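Local structure of complement factor MASP-3 (Homo sapiens, 3DEM) at residues A[12-17]-A[110-115]; A[28-33]-A[92-97]; A[60-65]-A[96-101]. The protein is a serine protease of the complement system whose calcium-binding CUB1-EGF-CUB2 region carries interaction sites for mannan-binding lectin and ficolins. One frame throughout, in Å; residues are numbered along the deposited sequence.

Interaction 1 (A[12-17]-A[110-115])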
ATOM      1  N   ILE A  12     -16.703 -11.837  -4.561  1.00 40.73           N
ATOM      2  CA  ILE A  12     -17.289 -13.165  -4.438  1.00 40.72           C
ATOM      3  C   ILE A  12     -18.651 -13.059  -3.763  1.00 40.61           C
ATOM      4  O   ILE A  12     -18.818 -12.297  -2.814  1.00 40.68           O
ATOM      5  CB  ILE A  12     -16.384 -14.096  -3.613  1.00 40.86           C
ATOM      6  CG1 ILE A  12     -15.084 -14.386  -4.361  1.00 40.90           C
ATOM      7  CG2 ILE A  12     -17.089 -15.395  -3.302  1.00 41.35           C
ATOM      8  CD1 ILE A  12     -14.023 -15.012  -3.476  1.00 41.47           C
ATOM      9  N   GLN A  13     -19.616 -13.822  -4.264  1.00 40.62           N
ATOM     10  CA  GLN A  13     -20.961 -13.862  -3.704  1.00 40.57           C
ATOM     11  C   GLN A  13     -21.354 -15.305  -3.467  1.00 40.61           C
ATOM     12  O   GLN A  13     -20.807 -16.214  -4.088  1.00 40.70           O
ATOM     13  CB  GLN A  13     -21.975 -13.252  -4.679  1.00 40.63           C
ATOM     14  CG  GLN A  13     -21.617 -11.875  -5.205  1.00 40.76           C
ATOM     15  CD  GLN A  13     -22.524 -11.435  -6.328  1.00 40.89           C
ATOM     16  OE1 GLN A  13     -23.307 -12.228  -6.863  1.00 41.47           O
ATOM     17  NE2 GLN A  13     -22.432 -10.161  -6.694  1.00 41.15           N
ATOM     18  N   SER A  14     -22.318 -15.516  -2.578  1.00 40.60           N
ATOM     19  CA  SER A  14     -22.917 -16.833  -2.404  1.00 40.47           C
ATOM     20  C   SER A  14     -23.788 -17.167  -3.615  1.00 40.51           C
ATOM     21  O   SER A  14     -24.307 -16.265  -4.284  1.00 40.34           O
ATOM     22  CB  SER A  14     -23.767 -16.859  -1.136  1.00 40.37           C
ATOM     23  OG  SER A  14     -24.647 -15.751  -1.111  1.00 40.26           O
ATOM     24  N   PRO A  15     -23.946 -18.467  -3.908  1.00 40.52           N
ATOM     25  CA  PRO A  15     -24.853 -18.881  -4.975  1.00 40.58           C
ATOM     26  C   PRO A  15     -26.239 -18.280  -4.768  1.00 40.56           C
ATOM     27  O   PRO A  15     -26.797 -18.372  -3.668  1.00 40.44           O
ATOM     28  CB  PRO A  15     -24.919 -20.402  -4.814  1.00 40.52           C
ATOM     29  CG  PRO A  15     -23.652 -20.768  -4.143  1.00 40.71           C
ATOM     30  CD  PRO A  15     -23.280 -19.610  -3.262  1.00 40.57           C
ATOM     31  N   GLY A  16     -26.772 -17.648  -5.810  1.00 40.36           N
ATOM     32  CA  GLY A  16     -28.111 -17.080  -5.758  1.00 40.42           C
ATOM     33  C   GLY A  16     -28.184 -15.610  -5.391  1.00 40.36           C
ATOM     34  O   GLY A  16     -29.189 -14.955  -5.663  1.00 40.30           O
ATOM     35  N   TYR A  17     -27.127 -15.089  -4.771  1.00 40.44           N
ATOM     36  CA  TYR A  17     -27.094 -13.690  -4.339  1.00 40.39           C
ATOM     37  C   TYR A  17     -27.584 -12.776  -5.457  1.00 40.37           C
ATOM     38  O   TYR A  17     -27.218 -12.969  -6.612  1.00 40.45           O
ATOM     39  CB  TYR A  17     -25.678 -13.293  -3.904  1.00 40.42           C
ATOM     40  CG  TYR A  17     -25.576 -11.902  -3.307  1.00 40.41           C
ATOM     41  CD1 TYR A  17     -25.634 -11.709  -1.930  1.00 40.51           C
ATOM     42  CD2 TYR A  17     -25.426 -10.782  -4.121  1.00 40.30           C
ATOM     43  CE1 TYR A  17     -25.546 -10.438  -1.378  1.00 40.37           C
ATOM     44  CE2 TYR A  17     -25.342  -9.509  -3.583  1.00 40.35           C
ATOM     45  CZ  TYR A  17     -25.400  -9.342  -2.211  1.00 40.64           C
ATOM     46  OH  TYR A  17     -25.312  -8.077  -1.671  1.00 40.34           O
ATOM     47  N   THR A 110     -30.034 -14.861   2.764  1.00 40.46           N
ATOM     48  CA  THR A 110     -29.631 -14.298   1.479  1.00 40.39           C
ATOM     49  C   THR A 110     -28.132 -14.375   1.199  1.00 40.38           C
ATOM     50  O   THR A 110     -27.659 -13.871   0.178  1.00 40.29           O
ATOM     51  CB  THR A 110     -30.109 -12.839   1.327  1.00 40.41           C
ATOM     52  OG1 THR A 110     -29.680 -12.074   2.461  1.00 40.19           O
ATOM     53  CG2 THR A 110     -31.630 -12.782   1.214  1.00 40.25           C
ATOM     54  N   GLY A 111     -27.389 -15.002   2.105  1.00 40.27           N
ATOM     55  CA  GLY A 111     -25.975 -15.275   1.870  1.00 40.33           C
ATOM     56  C   GLY A 111     -25.028 -14.118   2.136  1.00 40.44           C
ATOM     57  O   GLY A 111     -25.199 -13.371   3.102  1.00 40.47           O
ATOM     58  N   PHE A 112     -24.023 -13.967   1.277  1.00 40.41           N
ATOM     59  CA  PHE A 112     -22.977 -12.975   1.510  1.00 40.49           C
ATOM     60  C   PHE A 112     -22.444 -12.314   0.235  1.00 40.45           C
ATOM     61  O   PHE A 112     -22.626 -12.819  -0.875  1.00 40.42           O
ATOM     62  CB  PHE A 112     -21.819 -13.609   2.285  1.00 40.50           C
ATOM     63  CG  PHE A 112     -20.969 -14.529   1.453  1.00 40.70           C
ATOM     64  CD1 PHE A 112     -19.820 -14.062   0.831  1.00 40.66           C
ATOM     65  CD2 PHE A 112     -21.324 -15.857   1.283  1.00 40.66           C
ATOM     66  CE1 PHE A 112     -19.040 -14.907   0.059  1.00 40.51           C
ATOM     67  CE2 PHE A 112     -20.552 -16.705   0.513  1.00 40.62           C
ATOM     68  CZ  PHE A 112     -19.409 -16.230  -0.100  1.00 40.63           C
ATOM     69  N   ASP A 113     -21.784 -11.176   0.422  1.00 40.37           N
ATOM     70  CA  ASP A 113     -21.108 -10.451  -0.641  1.00 40.36           C
ATOM     71  C   ASP A 113     -19.725 -10.072  -0.100  1.00 40.39           C
ATOM     72  O   ASP A 113     -19.616  -9.356   0.898  1.00 40.17           O
ATOM     73  CB  ASP A 113     -21.912  -9.206  -1.026  1.00 40.45           C
ATOM     74  CG  ASP A 113     -21.197  -8.330  -2.048  1.00 40.83           C
ATOM     75  OD1 ASP A 113     -20.484  -8.873  -2.923  1.00 41.26           O
ATOM     76  OD2 ASP A 113     -21.355  -7.091  -1.977  1.00 40.85           O
ATOM     77  N   ALA A 114     -18.674 -10.567  -0.748  1.00 40.36           N
ATOM     78  CA  ALA A 114     -17.318 -10.373  -0.248  1.00 40.35           C
ATOM     79  C   ALA A 114     -16.375  -9.769  -1.287  1.00 40.42           C
ATOM     80  O   ALA A 114     -16.570  -9.922  -2.491  1.00 40.33           O
ATOM     81  CB  ALA A 114     -16.754 -11.683   0.288  1.00 40.28           C
ATOM     82  N   HIS A 115     -15.348  -9.082  -0.797  1.00 40.43           N
ATOM     83  CA  HIS A 115     -14.366  -8.419  -1.641  1.00 40.35           C
ATOM     84  C   HIS A 115     -12.971  -8.694  -1.107  1.00 40.37           C
ATOM     85  O   HIS A 115     -12.754  -8.686   0.101  1.00 40.42           O
ATOM     86  CB  HIS A 115     -14.622  -6.913  -1.651  1.00 40.38           C
ATOM     87  CG  HIS A 115     -15.934  -6.533  -2.265  1.00 40.49           C
ATOM     88  ND1 HIS A 115     -17.135  -6.672  -1.602  1.00 40.80           N
ATOM     89  CD2 HIS A 115     -16.234  -6.034  -3.486  1.00 40.03           C
ATOM     90  CE1 HIS A 115     -18.117  -6.270  -2.387  1.00 40.43           C
ATOM     91  NE2 HIS A 115     -17.597  -5.877  -3.536  1.00 40.56           N
TER
HETATM   92  O   HOH W   1     -27.318 -16.057  -1.820  1.00 39.21           O

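Interaction 2 (A[28-33]-A[92-97])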
ATOM      1  N   THR A  28     -16.035 -23.579  -3.221  1.00 40.48           N
ATOM      2  CA  THR A  28     -14.739 -23.143  -2.732  1.00 40.52           C
ATOM      3  C   THR A  28     -14.097 -22.190  -3.733  1.00 40.59           C
ATOM      4  O   THR A  28     -14.094 -22.452  -4.933  1.00 40.72           O
ATOM      5  CB  THR A  28     -13.801 -24.342  -2.485  1.00 40.48           C
ATOM      6  OG1 THR A  28     -14.321 -25.146  -1.418  1.00 40.43           O
ATOM      7  CG2 THR A  28     -12.396 -23.871  -2.114  1.00 40.47           C
ATOM      8  N   TRP A  29     -13.577 -21.072  -3.240  1.00 40.61           N
ATOM      9  CA  TRP A  29     -12.797 -20.157  -4.067  1.00 40.62           C
ATOM     10  C   TRP A  29     -11.361 -20.144  -3.573  1.00 40.55           C
ATOM     11  O   TRP A  29     -11.115 -19.850  -2.409  1.00 40.62           O
ATOM     12  CB  TRP A  29     -13.353 -18.733  -3.991  1.00 40.59           C
ATOM     13  CG  TRP A  29     -14.734 -18.594  -4.531  1.00 40.64           C
ATOM     14  CD1 TRP A  29     -15.085 -18.364  -5.829  1.00 40.50           C
ATOM     15  CD2 TRP A  29     -15.957 -18.665  -3.790  1.00 40.50           C
ATOM     16  NE1 TRP A  29     -16.451 -18.295  -5.943  1.00 40.52           N
ATOM     17  CE2 TRP A  29     -17.011 -18.473  -4.706  1.00 40.63           C
ATOM     18  CE3 TRP A  29     -16.265 -18.879  -2.442  1.00 40.57           C
ATOM     19  CZ2 TRP A  29     -18.351 -18.487  -4.317  1.00 40.62           C
ATOM     20  CZ3 TRP A  29     -17.598 -18.887  -2.059  1.00 40.61           C
ATOM     21  CH2 TRP A  29     -18.622 -18.692  -2.992  1.00 40.51           C
ATOM     22  N   ASN A  30     -10.418 -20.460  -4.453  1.00 40.45           N
ATOM     23  CA  ASN A  30      -9.005 -20.362  -4.110  1.00 40.50           C
ATOM     24  C   ASN A  30      -8.406 -19.063  -4.648  1.00 40.49           C
ATOM     25  O   ASN A  30      -8.476 -18.786  -5.844  1.00 40.32           O
ATOM     26  CB  ASN A  30      -8.225 -21.577  -4.626  1.00 40.55           C
ATOM     27  CG  ASN A  30      -8.523 -22.847  -3.838  1.00 40.74           C
ATOM     28  OD1 ASN A  30      -9.155 -22.802  -2.783  1.00 41.00           O
ATOM     29  ND2 ASN A  30      -8.064 -23.986  -4.350  1.00 40.63           N
ATOM     30  N   ILE A  31      -7.835 -18.261  -3.756  1.00 40.40           N
ATOM     31  CA  ILE A  31      -7.243 -16.985  -4.146  1.00 40.41           C
ATOM     32  C   ILE A  31      -5.733 -17.003  -3.955  1.00 40.32           C
ATOM     33  O   ILE A  31      -5.240 -17.159  -2.842  1.00 40.45           O
ATOM     34  CB  ILE A  31      -7.821 -15.818  -3.328  1.00 40.41           C
ATOM     35  CG1 ILE A  31      -9.349 -15.809  -3.406  1.00 40.58           C
ATOM     36  CG2 ILE A  31      -7.249 -14.497  -3.812  1.00 40.42           C
ATOM     37  CD1 ILE A  31      -9.994 -14.903  -2.388  1.00 40.79           C
ATOM     38  N   THR A  32      -5.001 -16.848  -5.047  1.00 40.30           N
ATOM     39  CA  THR A  32      -3.550 -16.769  -4.979  1.00 40.41           C
ATOM     40  C   THR A  32      -3.083 -15.426  -5.522  1.00 40.34           C
ATOM     41  O   THR A  32      -3.527 -14.987  -6.579  1.00 40.25           O
ATOM     42  CB  THR A  32      -2.872 -17.913  -5.771  1.00 40.42           C
ATOM     43  OG1 THR A  32      -3.306 -19.176  -5.254  1.00 40.60           O
ATOM     44  CG2 THR A  32      -1.350 -17.825  -5.659  1.00 40.45           C
ATOM     45  N   VAL A  33      -2.205 -14.768  -4.774  1.00 40.41           N
ATOM     46  CA  VAL A  33      -1.553 -13.547  -5.239  1.00 40.38           C
ATOM     47  C   VAL A  33      -0.046 -13.785  -5.360  1.00 40.35           C
ATOM     48  O   VAL A  33       0.474 -14.766  -4.826  1.00 40.21           O
ATOM     49  CB  VAL A  33      -1.844 -12.340  -4.307  1.00 40.41           C
ATOM     50  CG1 VAL A  33      -3.321 -11.968  -4.367  1.00 40.22           C
ATOM     51  CG2 VAL A  33      -1.409 -12.634  -2.875  1.00 40.23           C
ATOM     52  N   GLY A  92       0.067 -15.397   4.333  1.00 40.37           N
ATOM     53  CA  GLY A  92       0.886 -15.449   3.128  1.00 40.30           C
ATOM     54  C   GLY A  92       0.112 -15.050   1.885  1.00 40.34           C
ATOM     55  O   GLY A  92      -0.814 -14.242   1.946  1.00 40.31           O
ATOM     56  N   SER A  93       0.482 -15.629   0.751  1.00 40.34           N
ATOM     57  CA  SER A  93      -0.093 -15.220  -0.523  1.00 40.42           C
ATOM     58  C   SER A  93      -1.214 -16.136  -1.014  1.00 40.44           C
ATOM     59  O   SER A  93      -1.533 -16.148  -2.204  1.00 40.36           O
ATOM     60  CB  SER A  93       1.007 -15.111  -1.584  1.00 40.45           C
ATOM     61  OG  SER A  93       1.547 -16.380  -1.894  1.00 40.51           O
ATOM     62  N   PHE A  94      -1.820 -16.890  -0.100  1.00 40.51           N
ATOM     63  CA  PHE A  94      -2.898 -17.805  -0.469  1.00 40.52           C
ATOM     64  C   PHE A  94      -4.074 -17.756   0.504  1.00 40.57           C
ATOM     65  O   PHE A  94      -3.887 -17.694   1.721  1.00 40.64           O
ATOM     66  CB  PHE A  94      -2.373 -19.243  -0.588  1.00 40.53           C
ATOM     67  CG  PHE A  94      -3.454 -20.267  -0.806  1.00 40.46           C
ATOM     68  CD1 PHE A  94      -4.015 -20.443  -2.059  1.00 40.58           C
ATOM     69  CD2 PHE A  94      -3.907 -21.053   0.242  1.00 40.43           C
ATOM     70  CE1 PHE A  94      -5.008 -21.386  -2.265  1.00 40.70           C
ATOM     71  CE2 PHE A  94      -4.900 -21.992   0.047  1.00 40.47           C
ATOM     72  CZ  PHE A  94      -5.453 -22.160  -1.209  1.00 40.54           C
ATOM     73  N   MET A  95      -5.285 -17.802  -0.045  1.00 40.50           N
ATOM     74  CA  MET A  95      -6.488 -17.844   0.770  1.00 40.57           C
ATOM     75  C   MET A  95      -7.558 -18.707   0.116  1.00 40.55           C
ATOM     76  O   MET A  95      -7.858 -18.550  -1.064  1.00 40.67           O
ATOM     77  CB  MET A  95      -7.021 -16.432   1.019  1.00 40.61           C
ATOM     78  CG  MET A  95      -8.230 -16.375   1.944  1.00 40.64           C
ATOM     79  SD  MET A  95      -8.882 -14.702   2.091  1.00 40.63           S
ATOM     80  CE  MET A  95      -7.767 -14.000   3.311  1.00 40.09           C
ATOM     81  N   SER A  96      -8.125 -19.627   0.887  1.00 40.53           N
ATOM     82  CA  SER A  96      -9.207 -20.465   0.392  1.00 40.60           C
ATOM     83  C   SER A  96     -10.485 -20.137   1.152  1.00 40.62           C
ATOM     84  O   SER A  96     -10.469 -19.978   2.375  1.00 40.86           O
ATOM     85  CB  SER A  96      -8.851 -21.949   0.543  1.00 40.62           C
ATOM     86  OG  SER A  96      -9.821 -22.775  -0.080  1.00 40.63           O
ATOM     87  N   ILE A  97     -11.582 -20.017   0.418  1.00 40.59           N
ATOM     88  CA  ILE A  97     -12.872 -19.670   0.998  1.00 40.54           C
ATOM     89  C   ILE A  97     -13.905 -20.712   0.598  1.00 40.55           C
ATOM     90  O   ILE A  97     -14.070 -21.004  -0.587  1.00 40.66           O
ATOM     91  CB  ILE A  97     -13.350 -18.282   0.508  1.00 40.67           C
ATOM     92  CG1 ILE A  97     -12.350 -17.194   0.911  1.00 40.65           C
ATOM     93  CG2 ILE A  97     -14.740 -17.955   1.052  1.00 40.37           C
ATOM     94  CD1 ILE A  97     -12.589 -15.873   0.223  1.00 40.67           C
TER
HETATM   95  O   HOH W   2       2.324 -16.359  -5.142  1.00 43.98           O

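Interaction 3 (A[60-65]-A[96-101])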
ATOM      1  N   LYS A  60     -16.080 -20.398   5.512  1.00 40.41           N
ATOM      2  CA  LYS A  60     -14.820 -20.778   6.130  1.00 40.48           C
ATOM      3  C   LYS A  60     -13.667 -20.144   5.355  1.00 40.66           C
ATOM      4  O   LYS A  60     -13.564 -20.302   4.133  1.00 40.82           O
ATOM      5  CB  LYS A  60     -14.695 -22.301   6.120  1.00 40.47           C
ATOM      6  CG  LYS A  60     -13.513 -22.870   6.876  1.00 40.40           C
ATOM      7  CD  LYS A  60     -13.490 -24.391   6.738  1.00 40.60           C
ATOM      8  CE  LYS A  60     -12.490 -25.033   7.686  1.00 41.02           C
ATOM      9  NZ  LYS A  60     -12.566 -26.531   7.675  1.00 40.84           N
ATOM     10  N   VAL A  61     -12.806 -19.420   6.060  1.00 40.53           N
ATOM     11  CA  VAL A  61     -11.648 -18.785   5.439  1.00 40.47           C
ATOM     12  C   VAL A  61     -10.376 -19.414   5.981  1.00 40.56           C
ATOM     13  O   VAL A  61     -10.135 -19.395   7.191  1.00 40.73           O
ATOM     14  CB  VAL A  61     -11.616 -17.266   5.718  1.00 40.61           C
ATOM     15  CG1 VAL A  61     -10.413 -16.623   5.040  1.00 40.32           C
ATOM     16  CG2 VAL A  61     -12.919 -16.609   5.259  1.00 40.32           C
ATOM     17  N   GLU A  62      -9.561 -19.970   5.093  1.00 40.52           N
ATOM     18  CA  GLU A  62      -8.386 -20.718   5.530  1.00 40.59           C
ATOM     19  C   GLU A  62      -7.210 -20.631   4.561  1.00 40.56           C
ATOM     20  O   GLU A  62      -7.349 -20.163   3.431  1.00 40.59           O
ATOM     21  CB  GLU A  62      -8.755 -22.188   5.746  1.00 40.51           C
ATOM     22  CG  GLU A  62      -9.080 -22.924   4.463  1.00 40.63           C
ATOM     23  CD  GLU A  62      -9.811 -24.231   4.701  1.00 40.84           C
ATOM     24  OE1 GLU A  62      -9.510 -24.921   5.702  1.00 41.02           O
ATOM     25  OE2 GLU A  62     -10.689 -24.569   3.879  1.00 40.63           O
ATOM     26  N   THR A  63      -6.048 -21.079   5.023  1.00 40.56           N
ATOM     27  CA  THR A  63      -4.893 -21.259   4.156  1.00 40.55           C
ATOM     28  C   THR A  63      -4.721 -22.752   3.906  1.00 40.63           C
ATOM     29  O   THR A  63      -5.632 -23.538   4.172  1.00 40.70           O
ATOM     30  CB  THR A  63      -3.607 -20.683   4.771  1.00 40.39           C
ATOM     31  OG1 THR A  63      -3.219 -21.464   5.906  1.00 40.71           O
ATOM     32  CG2 THR A  63      -3.818 -19.244   5.200  1.00 40.54           C
ATOM     33  N   GLU A  64      -3.557 -23.146   3.404  1.00 40.64           N
ATOM     34  CA  GLU A  64      -3.315 -24.548   3.080  1.00 40.65           C
ATOM     35  C   GLU A  64      -3.106 -25.421   4.321  1.00 40.65           C
ATOM     36  O   GLU A  64      -3.119 -26.646   4.227  1.00 40.63           O
ATOM     37  CB  GLU A  64      -2.127 -24.686   2.116  1.00 40.78           C
ATOM     38  CG  GLU A  64      -0.900 -23.850   2.491  1.00 40.97           C
ATOM     39  CD  GLU A  64      -1.035 -22.385   2.088  1.00 41.21           C
ATOM     40  OE1 GLU A  64      -0.801 -22.062   0.902  1.00 41.38           O
ATOM     41  OE2 GLU A  64      -1.364 -21.552   2.958  1.00 41.38           O
ATOM     42  N   ASP A  65      -2.926 -24.791   5.481  1.00 40.62           N
ATOM     43  CA  ASP A  65      -2.616 -25.531   6.704  1.00 40.64           C
ATOM     44  C   ASP A  65      -3.160 -24.866   7.967  1.00 40.65           C
ATOM     45  O   ASP A  65      -2.790 -25.242   9.080  1.00 40.75           O
ATOM     46  CB  ASP A  65      -1.098 -25.716   6.834  1.00 40.69           C
ATOM     47  CG  ASP A  65      -0.349 -24.391   6.893  1.00 40.61           C
ATOM     48  OD1 ASP A  65       0.897 -24.404   6.907  1.00 40.77           O
ATOM     49  OD2 ASP A  65      -1.005 -23.332   6.921  1.00 41.07           O
ATOM     50  N   SER A  96      -8.125 -19.627   0.887  1.00 40.53           N
ATOM     51  CA  SER A  96      -9.207 -20.465   0.392  1.00 40.60           C
ATOM     52  C   SER A  96     -10.485 -20.137   1.152  1.00 40.62           C
ATOM     53  O   SER A  96     -10.469 -19.978   2.375  1.00 40.86           O
ATOM     54  CB  SER A  96      -8.851 -21.949   0.543  1.00 40.62           C
ATOM     55  OG  SER A  96      -9.821 -22.775  -0.080  1.00 40.63           O
ATOM     56  N   ILE A  97     -11.582 -20.017   0.418  1.00 40.59           N
ATOM     57  CA  ILE A  97     -12.872 -19.670   0.998  1.00 40.54           C
ATOM     58  C   ILE A  97     -13.905 -20.712   0.598  1.00 40.55           C
ATOM     59  O   ILE A  97     -14.070 -21.004  -0.587  1.00 40.66           O
ATOM     60  CB  ILE A  97     -13.350 -18.282   0.508  1.00 40.67           C
ATOM     61  CG1 ILE A  97     -12.350 -17.194   0.911  1.00 40.65           C
ATOM     62  CG2 ILE A  97     -14.740 -17.955   1.052  1.00 40.37           C
ATOM     63  CD1 ILE A  97     -12.589 -15.873   0.223  1.00 40.67           C
ATOM     64  N   THR A  98     -14.595 -21.271   1.585  1.00 40.46           N
ATOM     65  CA  THR A  98     -15.663 -22.227   1.322  1.00 40.47           C
ATOM     66  C   THR A  98     -16.989 -21.748   1.907  1.00 40.45           C
ATOM     67  O   THR A  98     -17.081 -21.448   3.098  1.00 40.43           O
ATOM     68  CB  THR A  98     -15.323 -23.626   1.888  1.00 40.49           C
ATOM     69  OG1 THR A  98     -14.170 -24.143   1.216  1.00 40.49           O
ATOM     70  CG2 THR A  98     -16.492 -24.599   1.701  1.00 40.33           C
ATOM     71  N   PHE A  99     -18.005 -21.659   1.057  1.00 40.40           N
ATOM     72  CA  PHE A  99     -19.366 -21.459   1.530  1.00 40.48           C
ATOM     73  C   PHE A  99     -20.089 -22.797   1.517  1.00 40.52           C
ATOM     74  O   PHE A  99     -20.146 -23.466   0.486  1.00 40.71           O
ATOM     75  CB  PHE A  99     -20.116 -20.450   0.658  1.00 40.56           C
ATOM     76  CG  PHE A  99     -21.608 -20.449   0.882  1.00 40.35           C
ATOM     77  CD1 PHE A  99     -22.158 -19.842   2.001  1.00 40.26           C
ATOM     78  CD2 PHE A  99     -22.460 -21.059  -0.027  1.00 40.59           C
ATOM     79  CE1 PHE A  99     -23.528 -19.846   2.211  1.00 40.36           C
ATOM     80  CE2 PHE A  99     -23.835 -21.066   0.175  1.00 40.34           C
ATOM     81  CZ  PHE A  99     -24.366 -20.456   1.295  1.00 40.51           C
ATOM     82  N   ARG A 100     -20.625 -23.198   2.662  1.00 40.52           N
ATOM     83  CA  ARG A 100     -21.383 -24.434   2.736  1.00 40.41           C
ATOM     84  C   ARG A 100     -22.789 -24.188   3.247  1.00 40.44           C
ATOM     85  O   ARG A 100     -22.998 -23.437   4.197  1.00 40.44           O
ATOM     86  CB  ARG A 100     -20.697 -25.459   3.638  1.00 40.43           C
ATOM     87  CG  ARG A 100     -21.373 -26.825   3.592  1.00 40.59           C
ATOM     88  CD  ARG A 100     -21.817 -27.273   4.972  1.00 40.68           C
ATOM     89  NE  ARG A 100     -22.569 -28.521   4.930  1.00 40.79           N
ATOM     90  CZ  ARG A 100     -23.076 -29.118   6.003  1.00 40.64           C
ATOM     91  NH1 ARG A 100     -22.914 -28.576   7.202  1.00 40.53           N
ATOM     92  NH2 ARG A 100     -23.748 -30.255   5.879  1.00 40.92           N
ATOM     93  N   SER A 101     -23.744 -24.851   2.609  1.00 40.43           N
ATOM     94  CA  SER A 101     -25.137 -24.788   2.990  1.00 40.40           C
ATOM     95  C   SER A 101     -25.597 -26.228   3.190  1.00 40.44           C
ATOM     96  O   SER A 101     -25.457 -27.054   2.289  1.00 40.29           O
ATOM     97  CB  SER A 101     -25.932 -24.117   1.868  1.00 40.46           C
ATOM     98  OG  SER A 101     -27.305 -24.006   2.189  1.00 40.72           O
TER
HETATM   99  O   HOH W   3     -11.809 -22.941   1.947  1.00 41.28           O

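Interaction 1 (A[12-17]-A[110-115])
Thr110 meets Tyr17 through its backbone: its carbonyl O lies 3.6 Å from Tyr17 ring atom CD1, and a water hydrogen-bonded to that oxygen also bonds OG of Ser14. Gly111 follows with a positive phi of 81°, and because it has no CB, Ser14 OG can approach within 3.3 Å of its CA. At Phe112 the backbone is held twice. Its N donates to Ser14 OG at 3.0 Å, and its O accepts from Ser14 N at 3.2 Å, so the serine hydroxyl acts in place of a strand carbonyl just where strand 9-13 ends. A chi1 of 50° folds OG of Ser14 back to that amide. The Phe112 ring, set between its own backbone N and carbonyl carbon (chi1 74°), swings over the partner chain; one face lies against Gln13 C and Ser14 N, and Ser14 CB packs 3.6 Å from Phe112 CD2.

This is the pairing of an outermost strand, 9-13, with strand 111-120 in one antiparallel sheet of the CUB beta-sandwich. Ile12 and Phe112 lie side by side on the inner face, where hydrophobic residues suit the packing against Trp29. Asp113 is on the other face. Its CB approaches Tyr17 OH at 3.6 Å, and its carboxylate stands almost perpendicular to the amide of Gln13, its partner in the non-hydrogen-bonded pair. Ala114 closes a hydrogen-bonded pair with Ile12, its N 2.7 Å from Ile12 O and its O 2.8 Å from Ile12 N; its small CB sits at the Phe112 ring edge. Beyond it, His115 stacks on His139 of the second subunit.

Interaction 2 (A[28-33]-A[92-97])
Ile31 and Ile97 meet through their CD1 methyls, 3.8 Å apart, on the inward face of two antiparallel strands, 25-32 and 94-101, whose short axes run at 170°. These are adjacent strands of the second sheet of the CUB beta-sandwich, and the contact has two unlike sides.

The inner side is tightly packed and apolar. Ile31 pairs with Met95 and Ile97 with Trp29, so the two isoleucines are diagonal neighbours. In both, CG1 is anti to the carbonyl carbon, and an extended chi2 (167° and 168°) carries CD1 outward until the methyls meet. These buried, branched side chains suit the interior, where Ile39 and Leu41 of the facing sheet close over them. Met95 faces the same way, but its thioether leads off to Ile39 and Val61. Trp29, partly exposed, takes the margin against Ile12, and its CE3 lies 3.9 Å from Ile97 CG2. Ile31 N donates to Met95 O at 2.7 Å, and Trp29 N to Ile97 O at the same distance.

The outer side is looser, and Thr28, Asn30 and Thr32 are exposed there. Ser96 OG donates to Asn30 OD1 at 2.8 Å, meeting it nearly in line with the amide carbonyl. Phe94, with CG anti to its backbone N, lays its ring across toward the other strand. Thr32 OG1 comes to the ring edge, 3.5 Å from Phe94 CD1, while Phe94 CE1 touches the aliphatic CB of Asn30. Where the pairing ends, Val33 N donates to Ser93 O at 3.0 Å. At the far corner Thr28 turns OG1 to the hydroxyl of Thr98, while its methyl CG2 rests 3.5 Å from Ser96 OG.

Interaction 3 (A[60-65]-A[96-101])
A chi1 of 69° tucks CG of Glu62 between its own backbone N and carbonyl carbon, and this brings it alongside Ser96, with CG 4.0 Å from Ser96 CB. Beyond CG the chain is extended and carries OE2 to a water that also meets two hydroxyls of the facing strand. That water donates to Glu62 OE2 and to Ser96 OG, both at 2.8 Å, and lies 2.7 Å from Thr98 OG1. Neither hydroxyl depends on it alone: Ser96 OG is bonded to Asn30 and Thr98 OG1 to Thr28, so the network crosses three strands.

Beneath it, strands 58-62 and 94-101 pair antiparallel, their short axes at 164°, as inner neighbours in a four-stranded sheet of the CUB sandwich. Two hydrogen-bonded pairs flank the non-hydrogen-bonded pair Val61 and Ile97. Lys60 N donates to Thr98 O at 2.8 Å and Ser96 N to Glu62 O at 2.7 Å, each with its return bond in the opposite sense. Past Glu62 the chain departs from its partner at Thr63. The other edge of 58-62 is used too, since Val61 bonds the backbone of strand 67-71.

On the face toward the sandwich interior, Val61 CG2 and Ile97 CG1 are a loose 4.4 Å apart, apolar branches suited to a buried layer. Lys60 stands on the polar face with Glu62, fully extended, and its NZ reaches Glu62 OE1 only as a long salt bridge of 4.0 Å. The two carboxylate oxygens therefore have different partners. With the lysine so distant, the carboxylate probably owes more to the water, which ties it to two hydroxyls of the facing strand.

Interactions 2 and 3 share strand 94-101, each using one of its edges, so Ser96 and Ile97 serve both; interaction 1 belongs to the facing sheet of the same CUB domain and closes the chain loop within which the others are nested. The three converge in the sandwich core, where Trp29 lies against Ile12 and Phe112, and Phe99 against Pro15 and Phe112. Chemistry follows position. Interaction 1, mostly buried, joins main-chain pairing to aromatic packing beside the second subunit. Interaction 2 is apolar within and exposed outside, whereas interaction 3, largely buried, has a water-bridged polar face. A probable hydrogen bond between threonine hydroxyls joins those last two directly.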